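Local coordinates for protein methyltransferase (Pyrococcus horikoshii, PDB 1IXK) that probably methylates carbon 5 of cytidine in tRNA, with S-adenosyl-L-methionine as the methyl donor, at residues S248-Q259 and L287-Y298; F265-K273 and F307-L315. All blocks are in the same frame, centred on the assembly; numbering follows the deposited sequence.

Contact 1: residues S248-Q259 and L287-Y298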
loop_
_atom_site.group_PDB
_atom_site.type_symbol
_atom_site.label_atom_id
_atom_site.label_comp_id
_atom_site.label_asym_id
_atom_site.label_seq_id
_atom_site.Cartn_x
_atom_site.Cartn_y
_atom_site.Cartn_z
ATOM N N SER A 248 -3.044 -7.211 3.878
ATOM C CA SER A 248 -3.402 -8.396 4.642
ATOM C C SER A 248 -3.925 -8.013 6.019
ATOM O O SER A 248 -3.524 -6.997 6.582
ATOM C CB SER A 248 -2.173 -9.297 4.799
ATOM O OG SER A 248 -2.415 -10.360 5.706
ATOM N N LEU A 249 -4.821 -8.834 6.555
ATOM C CA LEU A 249 -5.374 -8.600 7.883
ATOM C C LEU A 249 -4.595 -9.397 8.928
ATOM O O LEU A 249 -4.727 -9.153 10.130
ATOM C CB LEU A 249 -6.836 -9.045 7.938
ATOM C CG LEU A 249 -7.847 -8.274 7.097
ATOM C CD1 LEU A 249 -9.185 -9.007 7.123
ATOM C CD2 LEU A 249 -7.977 -6.861 7.641
ATOM N N GLU A 250 -3.774 -10.336 8.464
ATOM C CA GLU A 250 -3.016 -11.212 9.362
ATOM C C GLU A 250 -1.893 -10.545 10.146
ATOM O O GLU A 250 -0.998 -9.922 9.569
ATOM C CB GLU A 250 -2.407 -12.398 8.590
ATOM C CG GLU A 250 -3.317 -13.093 7.581
ATOM C CD GLU A 250 -4.682 -13.440 8.137
ATOM O OE1 GLU A 250 -4.774 -13.865 9.309
ATOM O OE2 GLU A 250 -5.670 -13.296 7.392
ATOM N N PRO A 251 -1.917 -10.682 11.479
ATOM C CA PRO A 251 -0.865 -10.076 12.299
ATOM C C PRO A 251 0.512 -10.636 11.931
ATOM O O PRO A 251 1.514 -9.936 12.036
ATOM C CB PRO A 251 -1.274 -10.451 13.721
ATOM C CG PRO A 251 -2.772 -10.502 13.640
ATOM C CD PRO A 251 -2.999 -11.222 12.321
ATOM N N GLU A 252 0.558 -11.896 11.495
ATOM C CA GLU A 252 1.829 -12.521 11.133
ATOM C C GLU A 252 2.555 -11.807 9.994
ATOM O O GLU A 252 3.785 -11.831 9.929
ATOM C CB GLU A 252 1.632 -14.003 10.758
ATOM C CG GLU A 252 1.302 -14.925 11.938
ATOM C CD GLU A 252 -0.178 -14.994 12.254
ATOM O OE1 GLU A 252 -0.951 -14.152 11.732
ATOM O OE2 GLU A 252 -0.570 -15.894 13.037
ATOM N N GLU A 253 1.799 -11.184 9.095
ATOM C CA GLU A 253 2.392 -10.474 7.966
ATOM C C GLU A 253 2.519 -8.985 8.257
ATOM O O GLU A 253 3.123 -8.243 7.475
ATOM C CB GLU A 253 1.525 -10.643 6.709
ATOM C CG GLU A 253 1.292 -12.071 6.262
ATOM C CD GLU A 253 0.293 -12.149 5.121
ATOM O OE1 GLU A 253 0.628 -11.723 3.996
ATOM O OE2 GLU A 253 -0.837 -12.620 5.359
ATOM N N ASN A 254 1.947 -8.550 9.377
ATOM C CA ASN A 254 1.962 -7.137 9.743
ATOM C C ASN A 254 2.699 -6.826 11.050
ATOM O O ASN A 254 3.924 -6.649 11.064
ATOM C CB ASN A 254 0.522 -6.612 9.836
ATOM C CG ASN A 254 -0.226 -6.704 8.512
ATOM O OD1 ASN A 254 0.377 -6.638 7.442
ATOM N ND2 ASN A 254 -1.547 -6.828 8.583
ATOM N N GLU A 255 1.942 -6.747 12.140
ATOM C CA GLU A 255 2.502 -6.450 13.458
ATOM C C GLU A 255 3.673 -7.346 13.862
ATOM O O GLU A 255 4.652 -6.873 14.442
ATOM C CB GLU A 255 1.409 -6.540 14.527
ATOM C CG GLU A 255 0.389 -5.400 14.478
ATOM C CD GLU A 255 -0.777 -5.648 13.532
ATOM O OE1 GLU A 255 -0.779 -6.670 12.815
ATOM O OE2 GLU A 255 -1.699 -4.805 13.510
ATOM N N PHE A 256 3.567 -8.639 13.576
ATOM C CA PHE A 256 4.632 -9.588 13.921
ATOM C C PHE A 256 5.936 -9.264 13.193
ATOM O O PHE A 256 7.027 -9.391 13.757
ATOM C CB PHE A 256 4.217 -11.016 13.560
ATOM C CG PHE A 256 3.251 -11.645 14.528
ATOM C CD1 PHE A 256 2.552 -10.875 15.450
ATOM C CD2 PHE A 256 3.016 -13.016 14.488
ATOM C CE1 PHE A 256 1.630 -11.460 16.323
ATOM C CE2 PHE A 256 2.096 -13.610 15.352
ATOM C CZ PHE A 256 1.402 -12.827 16.270
ATOM N N VAL A 257 5.824 -8.867 11.931
ATOM C CA VAL A 257 7.003 -8.534 11.145
ATOM C C VAL A 257 7.616 -7.245 11.669
ATOM O O VAL A 257 8.840 -7.130 11.780
ATOM C CB VAL A 257 6.650 -8.358 9.655
ATOM C CG1 VAL A 257 7.882 -7.918 8.872
ATOM C CG2 VAL A 257 6.104 -9.660 9.097
ATOM N N ILE A 258 6.763 -6.276 11.992
ATOM C CA ILE A 258 7.241 -4.998 12.516
ATOM C C ILE A 258 7.891 -5.185 13.895
ATOM O O ILE A 258 8.933 -4.592 14.173
ATOM C CB ILE A 258 6.090 -3.964 12.601
ATOM C CG1 ILE A 258 5.520 -3.726 11.199
ATOM C CG2 ILE A 258 6.602 -2.635 13.156
ATOM C CD1 ILE A 258 6.573 -3.378 10.176
ATOM N N GLN A 259 7.283 -6.001 14.753
ATOM C CA GLN A 259 7.868 -6.245 16.071
ATOM C C GLN A 259 9.240 -6.897 15.888
ATOM O O GLN A 259 10.206 -6.560 16.581
ATOM C CB GLN A 259 6.986 -7.169 16.910
ATOM C CG GLN A 259 7.563 -7.415 18.304
ATOM C CD GLN A 259 7.571 -6.157 19.155
ATOM O OE1 GLN A 259 6.523 -5.643 19.521
ATOM N NE2 GLN A 259 8.757 -5.654 19.462
ATOM N N LEU A 287 2.611 -6.941 22.277
ATOM C CA LEU A 287 3.624 -6.342 21.424
ATOM C C LEU A 287 3.999 -4.974 21.980
ATOM O O LEU A 287 3.329 -4.459 22.872
ATOM C CB LEU A 287 3.092 -6.194 19.996
ATOM C CG LEU A 287 2.639 -7.501 19.339
ATOM C CD1 LEU A 287 2.214 -7.234 17.890
ATOM C CD2 LEU A 287 3.782 -8.512 19.383
ATOM N N SER A 288 5.064 -4.390 21.447
ATOM C CA SER A 288 5.521 -3.081 21.900
ATOM C C SER A 288 4.452 -2.018 21.662
ATOM O O SER A 288 3.810 -1.999 20.612
ATOM C CB SER A 288 6.798 -2.685 21.162
ATOM O OG SER A 288 7.810 -3.662 21.343
ATOM N N GLU A 289 4.264 -1.140 22.643
ATOM C CA GLU A 289 3.289 -0.062 22.527
ATOM C C GLU A 289 3.647 0.782 21.304
ATOM O O GLU A 289 2.781 1.395 20.686
ATOM C CB GLU A 289 3.313 0.804 23.794
ATOM C CG GLU A 289 2.427 2.051 23.756
ATOM C CD GLU A 289 0.935 1.757 23.843
ATOM O OE1 GLU A 289 0.550 0.584 24.021
ATOM O OE2 GLU A 289 0.137 2.715 23.739
ATOM N N GLU A 290 4.929 0.800 20.959
ATOM C CA GLU A 290 5.416 1.561 19.810
ATOM C C GLU A 290 4.699 1.164 18.511
ATOM O O GLU A 290 4.577 1.970 17.584
ATOM C CB GLU A 290 6.937 1.369 19.680
ATOM C CG GLU A 290 7.555 1.823 18.367
ATOM C CD GLU A 290 9.078 1.952 18.442
ATOM O OE1 GLU A 290 9.728 1.093 19.085
ATOM O OE2 GLU A 290 9.626 2.910 17.854
ATOM N N ILE A 291 4.209 -0.067 18.462
ATOM C CA ILE A 291 3.493 -0.570 17.290
ATOM C C ILE A 291 2.229 0.246 17.007
ATOM O O ILE A 291 1.723 0.243 15.887
ATOM C CB ILE A 291 3.114 -2.061 17.473
ATOM C CG1 ILE A 291 4.383 -2.909 17.567
ATOM C CG2 ILE A 291 2.265 -2.550 16.301
ATOM C CD1 ILE A 291 5.216 -2.893 16.313
ATOM N N LYS A 292 1.712 0.950 18.013
ATOM C CA LYS A 292 0.517 1.761 17.785
ATOM C C LYS A 292 0.780 2.916 16.817
ATOM O O LYS A 292 -0.153 3.604 16.398
ATOM C CB LYS A 292 -0.057 2.287 19.105
ATOM C CG LYS A 292 -0.677 1.183 19.940
ATOM C CD LYS A 292 -1.705 1.694 20.925
ATOM C CE LYS A 292 -2.338 0.535 21.684
ATOM N NZ LYS A 292 -3.409 1.002 22.606
ATOM N N ASN A 293 2.047 3.125 16.465
ATOM C CA ASN A 293 2.413 4.161 15.497
ATOM C C ASN A 293 2.015 3.648 14.111
ATOM O O ASN A 293 1.782 4.428 13.182
ATOM C CB ASN A 293 3.921 4.438 15.530
ATOM C CG ASN A 293 4.316 5.408 16.633
ATOM O OD1 ASN A 293 3.965 6.583 16.589
ATOM N ND2 ASN A 293 5.047 4.917 17.627
ATOM N N ALA A 294 1.946 2.323 13.985
ATOM C CA ALA A 294 1.546 1.676 12.734
ATOM C C ALA A 294 0.027 1.801 12.622
ATOM O O ALA A 294 -0.656 1.954 13.634
ATOM C CB ALA A 294 1.958 0.207 12.747
ATOM N N ARG A 295 -0.499 1.719 11.402
ATOM C CA ARG A 295 -1.934 1.877 11.180
ATOM C C ARG A 295 -2.557 0.760 10.358
ATOM O O ARG A 295 -1.873 0.044 9.638
ATOM C CB ARG A 295 -2.212 3.197 10.449
ATOM C CG ARG A 295 -1.378 4.377 10.921
ATOM C CD ARG A 295 -1.549 4.621 12.402
ATOM N NE ARG A 295 -2.890 5.075 12.748
ATOM C CZ ARG A 295 -3.305 5.272 13.996
ATOM N NH1 ARG A 295 -2.482 5.051 15.008
ATOM N NH2 ARG A 295 -4.540 5.690 14.234
ATOM N N ARG A 296 -3.872 0.636 10.476
ATOM C CA ARG A 296 -4.640 -0.349 9.728
ATOM C C ARG A 296 -5.889 0.311 9.163
ATOM O O ARG A 296 -6.507 1.161 9.816
ATOM C CB ARG A 296 -5.085 -1.504 10.630
ATOM C CG ARG A 296 -4.074 -2.628 10.785
ATOM C CD ARG A 296 -4.621 -3.686 11.735
ATOM N NE ARG A 296 -3.743 -4.846 11.852
ATOM C CZ ARG A 296 -4.016 -6.042 11.344
ATOM N NH1 ARG A 296 -5.147 -6.237 10.675
ATOM N NH2 ARG A 296 -3.170 -7.050 11.519
ATOM N N LEU A 297 -6.252 -0.088 7.949
ATOM C CA LEU A 297 -7.460 0.405 7.306
ATOM C C LEU A 297 -8.354 -0.823 7.220
ATOM O O LEU A 297 -7.891 -1.916 6.881
ATOM C CB LEU A 297 -7.168 0.937 5.900
ATOM C CG LEU A 297 -6.329 2.211 5.793
ATOM C CD1 LEU A 297 -6.142 2.566 4.321
ATOM C CD2 LEU A 297 -7.015 3.352 6.539
ATOM N N TYR A 298 -9.628 -0.645 7.544
ATOM C CA TYR A 298 -10.588 -1.743 7.525
ATOM C C TYR A 298 -11.689 -1.490 6.505
ATOM O O TYR A 298 -12.183 -0.369 6.374
ATOM C CB TYR A 298 -11.198 -1.909 8.914
ATOM C CG TYR A 298 -10.227 -2.424 9.948
ATOM C CD1 TYR A 298 -9.844 -3.766 9.962
ATOM C CD2 TYR A 298 -9.696 -1.574 10.921
ATOM C CE1 TYR A 298 -8.966 -4.252 10.917
ATOM C CE2 TYR A 298 -8.813 -2.052 11.885
ATOM C CZ TYR A 298 -8.455 -3.394 11.878
ATOM O OH TYR A 298 -7.605 -3.885 12.840
#

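Contact 2: residues F265-K273 and F307-L315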
loop_
_atom_site.group_PDB
_atom_site.type_symbol
_atom_site.label_atom_id
_atom_site.label_comp_id
_atom_site.label_asym_id
_atom_site.label_seq_id
_atom_site.Cartn_x
_atom_site.Cartn_y
_atom_site.Cartn_z
ATOM N N PHE A 265 16.554 -4.962 14.365
ATOM C CA PHE A 265 17.370 -3.892 13.796
ATOM C C PHE A 265 17.356 -2.610 14.619
ATOM O O PHE A 265 16.567 -2.464 15.546
ATOM C CB PHE A 265 16.908 -3.568 12.377
ATOM C CG PHE A 265 16.796 -4.774 11.486
ATOM C CD1 PHE A 265 15.575 -5.410 11.307
ATOM C CD2 PHE A 265 17.913 -5.267 10.825
ATOM C CE1 PHE A 265 15.464 -6.527 10.479
ATOM C CE2 PHE A 265 17.816 -6.383 9.995
ATOM C CZ PHE A 265 16.586 -7.012 9.821
ATOM N N ASP A 266 18.227 -1.676 14.254
ATOM C CA ASP A 266 18.316 -0.395 14.940
ATOM C C ASP A 266 17.367 0.584 14.249
ATOM O O ASP A 266 17.792 1.461 13.494
ATOM C CB ASP A 266 19.755 0.112 14.890
ATOM C CG ASP A 266 20.722 -0.853 15.542
ATOM O OD1 ASP A 266 20.607 -1.065 16.766
ATOM O OD2 ASP A 266 21.589 -1.412 14.833
ATOM N N VAL A 267 16.076 0.406 14.512
ATOM C CA VAL A 267 15.034 1.237 13.921
ATOM C C VAL A 267 13.992 1.661 14.951
ATOM O O VAL A 267 13.927 1.114 16.051
ATOM C CB VAL A 267 14.290 0.485 12.794
ATOM C CG1 VAL A 267 15.277 0.050 11.713
ATOM C CG2 VAL A 267 13.553 -0.725 13.373
ATOM N N GLU A 268 13.172 2.636 14.570
ATOM C CA GLU A 268 12.111 3.137 15.428
ATOM C C GLU A 268 10.932 3.465 14.512
ATOM O O GLU A 268 11.120 3.744 13.330
ATOM C CB GLU A 268 12.558 4.407 16.157
ATOM C CG GLU A 268 12.762 5.604 15.238
ATOM C CD GLU A 268 13.423 6.781 15.937
ATOM O OE1 GLU A 268 13.635 6.708 17.165
ATOM O OE2 GLU A 268 13.732 7.779 15.258
ATOM N N LEU A 269 9.721 3.425 15.050
ATOM C CA LEU A 269 8.553 3.741 14.240
ATOM C C LEU A 269 8.196 5.214 14.375
ATOM O O LEU A 269 8.385 5.810 15.437
ATOM C CB LEU A 269 7.359 2.886 14.667
ATOM C CG LEU A 269 7.479 1.366 14.507
ATOM C CD1 LEU A 269 6.160 0.723 14.888
ATOM C CD2 LEU A 269 7.852 1.007 13.076
ATOM N N LEU A 270 7.698 5.804 13.291
ATOM C CA LEU A 270 7.288 7.202 13.302
ATOM C C LEU A 270 5.764 7.239 13.208
ATOM O O LEU A 270 5.147 6.354 12.608
ATOM C CB LEU A 270 7.912 7.962 12.126
ATOM C CG LEU A 270 9.445 7.971 12.072
ATOM C CD1 LEU A 270 9.907 8.741 10.845
ATOM C CD2 LEU A 270 10.012 8.601 13.340
ATOM N N PRO A 271 5.136 8.264 13.806
ATOM C CA PRO A 271 3.678 8.418 13.799
ATOM C C PRO A 271 3.060 8.589 12.416
ATOM O O PRO A 271 3.612 9.283 11.565
ATOM C CB PRO A 271 3.454 9.662 14.662
ATOM C CG PRO A 271 4.638 9.679 15.567
ATOM C CD PRO A 271 5.764 9.299 14.646
ATOM N N LEU A 272 1.921 7.937 12.207
ATOM C CA LEU A 272 1.161 8.034 10.963
ATOM C C LEU A 272 -0.227 8.499 11.383
ATOM O O LEU A 272 -0.753 8.056 12.403
ATOM C CB LEU A 272 1.087 6.682 10.254
ATOM C CG LEU A 272 2.392 6.265 9.573
ATOM C CD1 LEU A 272 2.263 4.843 9.043
ATOM C CD2 LEU A 272 2.718 7.230 8.444
ATOM N N LYS A 273 -0.824 9.376 10.586
ATOM C CA LYS A 273 -2.117 9.956 10.924
ATOM C C LYS A 273 -3.412 9.191 10.663
ATOM O O LYS A 273 -4.272 9.118 11.541
ATOM C CB LYS A 273 -2.232 11.336 10.266
ATOM C CG LYS A 273 -3.427 12.155 10.739
ATOM C CD LYS A 273 -3.499 13.499 10.024
ATOM C CE LYS A 273 -4.498 14.430 10.701
ATOM N NZ LYS A 273 -5.826 13.779 10.901
ATOM N N PHE A 307 -5.900 -3.210 5.132
ATOM C CA PHE A 307 -4.607 -2.583 4.863
ATOM C C PHE A 307 -3.797 -2.359 6.149
ATOM O O PHE A 307 -4.365 -2.151 7.214
ATOM C CB PHE A 307 -4.896 -1.243 4.172
ATOM C CG PHE A 307 -3.683 -0.469 3.765
ATOM C CD1 PHE A 307 -2.999 -0.778 2.595
ATOM C CD2 PHE A 307 -3.249 0.610 4.532
ATOM C CE1 PHE A 307 -1.906 -0.013 2.183
ATOM C CE2 PHE A 307 -2.162 1.376 4.132
ATOM C CZ PHE A 307 -1.486 1.062 2.955
ATOM N N PHE A 308 -2.474 -2.405 6.033
ATOM C CA PHE A 308 -1.576 -2.195 7.173
ATOM C C PHE A 308 -0.403 -1.371 6.681
ATOM O O PHE A 308 0.126 -1.621 5.598
ATOM C CB PHE A 308 -1.043 -3.534 7.699
ATOM C CG PHE A 308 0.007 -3.395 8.768
ATOM C CD1 PHE A 308 -0.353 -3.147 10.091
ATOM C CD2 PHE A 308 1.363 -3.525 8.454
ATOM C CE1 PHE A 308 0.619 -3.033 11.090
ATOM C CE2 PHE A 308 2.345 -3.410 9.448
ATOM C CZ PHE A 308 1.967 -3.164 10.769
ATOM N N ILE A 309 0.016 -0.395 7.475
ATOM C CA ILE A 309 1.141 0.429 7.077
ATOM C C ILE A 309 1.943 0.885 8.285
ATOM O O ILE A 309 1.373 1.233 9.317
ATOM C CB ILE A 309 0.675 1.684 6.291
ATOM C CG1 ILE A 309 1.897 2.511 5.873
ATOM C CG2 ILE A 309 -0.274 2.517 7.149
ATOM C CD1 ILE A 309 1.570 3.677 4.936
ATOM N N ALA A 310 3.265 0.884 8.141
ATOM C CA ALA A 310 4.160 1.316 9.209
ATOM C C ALA A 310 5.276 2.165 8.623
ATOM O O ALA A 310 5.787 1.871 7.540
ATOM C CB ALA A 310 4.748 0.113 9.930
ATOM N N LYS A 311 5.654 3.220 9.340
ATOM C CA LYS A 311 6.718 4.104 8.881
ATOM C C LYS A 311 7.924 3.897 9.788
ATOM O O LYS A 311 7.884 4.194 10.985
ATOM C CB LYS A 311 6.248 5.558 8.926
ATOM C CG LYS A 311 7.243 6.542 8.351
ATOM C CD LYS A 311 6.562 7.880 8.098
ATOM C CE LYS A 311 7.536 8.897 7.547
ATOM N NZ LYS A 311 6.811 10.070 6.971
ATOM N N ILE A 312 9.000 3.398 9.200
ATOM C CA ILE A 312 10.215 3.080 9.942
ATOM C C ILE A 312 11.396 4.013 9.678
ATOM O O ILE A 312 11.711 4.312 8.529
ATOM C CB ILE A 312 10.655 1.634 9.597
ATOM C CG1 ILE A 312 9.507 0.666 9.889
ATOM C CG2 ILE A 312 11.906 1.262 10.365
ATOM C CD1 ILE A 312 9.762 -0.766 9.415
ATOM N N ARG A 313 12.042 4.474 10.748
ATOM C CA ARG A 313 13.224 5.323 10.616
ATOM C C ARG A 313 14.435 4.522 11.105
ATOM O O ARG A 313 14.390 3.916 12.175
ATOM C CB ARG A 313 13.086 6.606 11.450
ATOM C CG ARG A 313 14.311 7.509 11.336
ATOM C CD ARG A 313 14.170 8.828 12.097
ATOM N NE ARG A 313 15.426 9.572 12.036
ATOM C CZ ARG A 313 16.406 9.480 12.934
ATOM N NH1 ARG A 313 16.284 8.688 13.987
ATOM N NH2 ARG A 313 17.531 10.154 12.751
ATOM N N LYS A 314 15.509 4.509 10.320
ATOM C CA LYS A 314 16.715 3.776 10.692
ATOM C C LYS A 314 17.563 4.664 11.589
ATOM O O LYS A 314 17.826 5.817 11.264
ATOM C CB LYS A 314 17.504 3.376 9.442
ATOM C CG LYS A 314 18.744 2.528 9.697
ATOM C CD LYS A 314 19.317 2.014 8.367
ATOM C CE LYS A 314 20.587 1.193 8.560
ATOM N NZ LYS A 314 21.109 0.675 7.250
ATOM N N LEU A 315 17.976 4.113 12.724
ATOM C CA LEU A 315 18.771 4.842 13.714
ATOM C C LEU A 315 20.257 4.924 13.379
ATOM O O LEU A 315 20.793 6.050 13.400
ATOM C CB LEU A 315 18.590 4.192 15.089
ATOM C CG LEU A 315 17.270 4.446 15.827
ATOM C CD1 LEU A 315 16.094 4.449 14.864
ATOM C CD2 LEU A 315 17.100 3.385 16.895
ATOM O OXT LEU A 315 20.866 3.866 13.120
HETATM O O HOH W 1 4.387 3.967 11.780
#

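Contact 1: residues S248-Q259 and L287-Y298
Glu-255 and Arg-296 form a buried salt bridge between the first turn of helix 255-264 and strand 295-297. The side chain of Glu-255 is greasy at its root and charged at its end. Its CB lies 3.5 Å from Leu-287 CD1. Its CG rests on Ile-291 CG2. The chain then bends (chi2 87°) and turns the carboxylate toward the guanidinium. Arg-296 NH2 donates to Glu-255 OE1, with 2.7 Å between N and O, in a nearly straight bond. Arg-296 NE donates to Glu-255 OE2 at 2.6 Å. Both oxygens use syn lone pairs, and the two flat groups are nearly coplanar, 16° apart. OE2 also accepts from the backbone N of Leu-279.

Another edge of the guanidinium, the end formed by NH1 and NH2, grips a backbone oxygen. NH1 and NH2 of Arg-296 both donate to Leu-249 O, each at 3.0 Å. NH2 is thus shared between Glu-255 OE1 and Leu-249 O. Asn-254 lies over one face, its amide turned steeply to the guanidinium. Its ND2 bonds to Ser-248 O and its OD1 to Thr-246.

Farther along the helix, Gln-259 OE1 accepts from Ser-288 N at 2.7 Å, and Gln-259 NE2 donates to Ser-288 OG. Between these polar sites, Ile-258 CG2 presses on Ile-291 CD1 at 3.5 Å, a tight pair.

The arginine therefore joins the loop 248-254 to the helix start. That loop directly follows Cys-247, the predicted nucleophile. With a carboxylate and a carbonyl in its plane, the buried guanidinium is likely to stay charged.

Contact 2: residues F265-K273 and F307-L315
Glu-268 and Arg-313 are an antiparallel hydrogen-bonded pair, joined through both backbone and side chains. Arg-313 N donates to Glu-268 O at 2.8 Å. Glu-268 N donates back to Arg-313 O at 3.0 Å. Toward the C terminus, Leu-315 N gives its hydrogen to Asp-266 O. In the other direction, Leu-270 N donates to Lys-311 O at 2.8 Å. The return bond is replaced by a water, which donates to Leu-270 O at 2.6 Å and accepts from Lys-311 N at 2.8 Å. Leu-269 N turns to another partner, Glu-290 OE2.

The side chains of Glu-268 and Arg-313 run side by side. CG of Glu-268 sits between its backbone N and carbonyl carbon (chi1 68°), and the extended chain brings Glu-268 OE2 to Arg-313 NH1 at 3.0 Å, a salt bridge. NH1 comes from above the carboxylate plane, and the two planes are 42° apart. Leu-315 CD1 packs on Glu-268 CG. With an alanine here in place of Glu-268, the Arg-313 guanidinium is likely to lose this charged mate, and Leu-315 CD1 the CG it packs on.

On the opposite face, Ile-312 CG2 fits tightly against Val-267 CB at 3.5 Å, and its CG1 meets Leu-269 CD2. Beyond strand 267-270, Leu-272 CD1 packs on Ile-309 CG2 at 3.9 Å and Leu-272 CD2 on the Lys-311 chain.

Strand 307-314 runs between strands 267-270 and 240-246, antiparallel to both, as the last strand does in class I methyltransferases. Val-267 and Ile-312 pack on helix 215-235. Leu-272 and Ile-309 touch helix 105-114, where Lys-311 NZ bonds to Ala-113 O.

The four segments alternate along the chain, so the two contacts cross and neither encloses the other. From the N terminus, 248-259 leads into helix 255-264 and on to 265-273, which holds strand 267-270. The chain then turns back at 287-298, where contact 1 closes a loop of 27 residues. It ends in 307-315, where contact 2 closes a loop of 33. The two contacts meet at strands 295-297 and 307-314, neighbours in the sheet, where Arg-295 N bonds to Ile-309 O. Asn-254 packs on Phe-308. Together they tie the C-terminal strands to the helix and loop that follow strand 240-246.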